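Side-chain contact in heme oxygenase (PDB 4RAJ), which probably cleaves heme oxidatively to biliverdin, releasing iron and carbon monoxide, as heme oxygenases do: residues C59-Y62 and V63-L67. Numbering follows the deposited sequence.
Sequences CFYY and VFVAL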
ATOM      1  N   CYS A  59       5.505  -6.879   6.493  1.00 19.42           N
ATOM      2  CA  CYS A  59       5.967  -5.492   6.510  1.00 20.79           C
ATOM      3  C   CYS A  59       4.872  -4.577   6.028  1.00 25.50           C
ATOM      4  O   CYS A  59       4.587  -3.540   6.617  1.00 21.51           O
ATOM      5  CB  CYS A  59       7.201  -5.302   5.628  1.00 22.02           C
ATOM      6  SG  CYS A  59       8.614  -6.189   6.249  1.00 31.70           S
ATOM      7  N   PHE A  60       4.248  -4.972   4.938  1.00 17.21           N
ATOM      8  CA  PHE A  60       3.244  -4.118   4.350  1.00 19.31           C
ATOM      9  C   PHE A  60       1.868  -4.300   4.977  1.00 19.41           C
ATOM     10  O   PHE A  60       0.999  -3.427   4.846  1.00 21.24           O
ATOM     11  CB  PHE A  60       3.266  -4.333   2.840  1.00 19.62           C
ATOM     12  CG  PHE A  60       4.469  -3.705   2.233  1.00 21.06           C
ATOM     13  CD1 PHE A  60       4.443  -2.369   1.867  1.00 29.27           C
ATOM     14  CD2 PHE A  60       5.670  -4.388   2.176  1.00 22.65           C
ATOM     15  CE1 PHE A  60       5.584  -1.750   1.371  1.00 31.23           C
ATOM     16  CE2 PHE A  60       6.821  -3.771   1.684  1.00 27.30           C
ATOM     17  CZ  PHE A  60       6.770  -2.453   1.283  1.00 29.62           C
ATOM     18  N   TYR A  61       1.684  -5.397   5.699  1.00 16.43           N
ATOM     19  CA  TYR A  61       0.531  -5.505   6.580  1.00 17.12           C
ATOM     20  C   TYR A  61       0.554  -4.298   7.521  1.00 22.09           C
ATOM     21  O   TYR A  61      -0.439  -3.565   7.636  1.00 19.48           O
ATOM     22  CB  TYR A  61       0.556  -6.833   7.352  1.00 18.85           C
ATOM     23  CG  TYR A  61      -0.324  -6.839   8.579  1.00 18.27           C
ATOM     24  CD1 TYR A  61      -1.702  -6.680   8.475  1.00 16.83           C
ATOM     25  CD2 TYR A  61       0.227  -7.004   9.847  1.00 21.95           C
ATOM     26  CE1 TYR A  61      -2.520  -6.688   9.617  1.00 24.30           C
ATOM     27  CE2 TYR A  61      -0.576  -7.004  10.983  1.00 27.33           C
ATOM     28  CZ  TYR A  61      -1.943  -6.852  10.863  1.00 27.11           C
ATOM     29  OH  TYR A  61      -2.728  -6.848  12.005  1.00 28.39           O
ATOM     30  N   TYR A  62       1.702  -4.058   8.150  1.00 17.77           N
ATOM     31  CA  TYR A  62       1.823  -2.923   9.060  1.00 18.08           C
ATOM     32  C   TYR A  62       1.711  -1.581   8.355  1.00 18.07           C
ATOM     33  O   TYR A  62       1.165  -0.633   8.929  1.00 17.99           O
ATOM     34  CB  TYR A  62       3.148  -2.983   9.826  1.00 18.74           C
ATOM     35  CG  TYR A  62       3.152  -4.115  10.843  1.00 19.36           C
ATOM     36  CD1 TYR A  62       2.173  -4.187  11.830  1.00 21.81           C
ATOM     37  CD2 TYR A  62       4.130  -5.103  10.811  1.00 22.50           C
ATOM     38  CE1 TYR A  62       2.172  -5.222  12.762  1.00 24.72           C
ATOM     39  CE2 TYR A  62       4.141  -6.140  11.741  1.00 25.12           C
ATOM     40  CZ  TYR A  62       3.163  -6.190  12.713  1.00 29.72           C
ATOM     41  OH  TYR A  62       3.180  -7.228  13.628  1.00 31.94           O
ATOM     42  N   VAL A  63       2.243  -1.478   7.139  1.00 18.75           N
ATOM     43  CA  VAL A  63       2.079  -0.230   6.383  1.00 15.84           C
ATOM     44  C   VAL A  63       0.594   0.059   6.186  1.00 21.75           C
ATOM     45  O   VAL A  63       0.096   1.157   6.491  1.00 17.40           O
ATOM     46  CB  VAL A  63       2.774  -0.276   5.008  1.00 15.16           C
ATOM     47  CG1 VAL A  63       2.358   0.946   4.154  1.00 16.98           C
ATOM     48  CG2 VAL A  63       4.308  -0.341   5.180  1.00 17.40           C
ATOM     49  N   PHE A  64      -0.144  -0.929   5.701  1.00 16.53           N
ATOM     50  CA  PHE A  64      -1.563  -0.682   5.484  1.00 16.43           C
ATOM     51  C   PHE A  64      -2.362  -0.529   6.783  1.00 20.60           C
ATOM     52  O   PHE A  64      -3.320   0.234   6.809  1.00 21.73           O
ATOM     53  CB  PHE A  64      -2.169  -1.778   4.590  1.00 17.54           C
ATOM     54  CG  PHE A  64      -1.820  -1.588   3.144  1.00 17.71           C
ATOM     55  CD1 PHE A  64      -2.476  -0.633   2.383  1.00 18.38           C
ATOM     56  CD2 PHE A  64      -0.794  -2.306   2.561  1.00 26.09           C
ATOM     57  CE1 PHE A  64      -2.128  -0.423   1.047  1.00 18.80           C
ATOM     58  CE2 PHE A  64      -0.437  -2.101   1.225  1.00 25.23           C
ATOM     59  CZ  PHE A  64      -1.107  -1.160   0.475  1.00 16.94           C
ATOM     60  N   VAL A  65      -1.992  -1.228   7.854  1.00 18.73           N
ATOM     61  CA  VAL A  65      -2.656  -0.975   9.140  1.00 16.64           C
ATOM     62  C   VAL A  65      -2.515   0.509   9.506  1.00 20.79           C
ATOM     63  O   VAL A  65      -3.488   1.162   9.893  1.00 22.03           O
ATOM     64  CB  VAL A  65      -2.072  -1.844  10.277  1.00 22.80           C
ATOM     65  CG1 VAL A  65      -2.428  -1.263  11.635  1.00 26.23           C
ATOM     66  CG2 VAL A  65      -2.573  -3.285  10.158  1.00 25.54           C
ATOM     67  N   ALA A  66      -1.303   1.041   9.335  1.00 18.02           N
ATOM     68  CA  ALA A  66      -0.999   2.412   9.742  1.00 17.87           C
ATOM     69  C   ALA A  66      -1.768   3.432   8.899  1.00 20.62           C
ATOM     70  O   ALA A  66      -2.390   4.347   9.438  1.00 20.25           O
ATOM     71  CB  ALA A  66       0.504   2.677   9.643  1.00 22.67           C
ATOM     72  N   LEU A  67      -1.687   3.283   7.578  1.00 16.93           N
ATOM     73  CA  LEU A  67      -2.378   4.169   6.646  1.00 19.57           C
ATOM     74  C   LEU A  67      -3.895   4.146   6.865  1.00 22.79           C
ATOM     75  O   LEU A  67      -4.568   5.192   6.915  1.00 18.81           O
ATOM     76  CB  LEU A  67      -2.037   3.769   5.205  1.00 17.85           C
ATOM     77  CG  LEU A  67      -2.652   4.512   4.022  1.00 22.35           C
ATOM     78  CD1 LEU A  67      -2.569   6.022   4.209  1.00 22.01           C
ATOM     79  CD2 LEU A  67      -1.923   4.098   2.759  1.00 21.83           C
TER
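With CG of Y61 opposite its own backbone N (chi1 161°) and CG2 of V65 beside the backbone N of V65, the phenol and the valine methyl meet one helical turn apart. V65 CG2 sits over a face of the Y61 ring, 3.9 Å from its centroid and 28° off the normal, which meets the geometry of a CH-pi contact. It is displaced toward the hydroxyl-bearing half: V65 CG2 comes within 3.4 Å of Y61 CE1. The same methyl, V65 CG2, also lies 3.3 Å from Y61 O, so side chain and carbonyl of one residue both border it. Y61 also touches F99 and K100 of helix 96-107. Replacing Y61 by an alanine would probably leave V65 CG2 without its aromatic cover and F99 without the ring that packs on it.

The backbone beneath is alpha-helical, part of helix 50-76 in the all-helical heme oxygenase fold. Its four i to i+4 bonds between these segments include F64 N to F60 O, the straightest with an N-H...O angle of 172°, and V65 N to Y61 O at 2.8 Å. F60 O has a second neighbour in the ring of F64, whose CD2 lies 3.1 Å away, with the oxygen at the ring edge, near its plane.

F60 and V63 lie side by side and point the same way, F60 CD1 standing 3.9 Å from V63 CG2 in an oblique apolar contact. F60 belongs to a pocket holding a polyether molecule, probably from the crystallisation liquor, together with N221 and I225 of helix 204-227. V63 touches L122 of helix 120-135 as well as I224 of helix 204-227; Y62 also touches L122, and its ring makes a cation-pi contact with K118. F64 packs edge-to-face on H148 of helix 140-151.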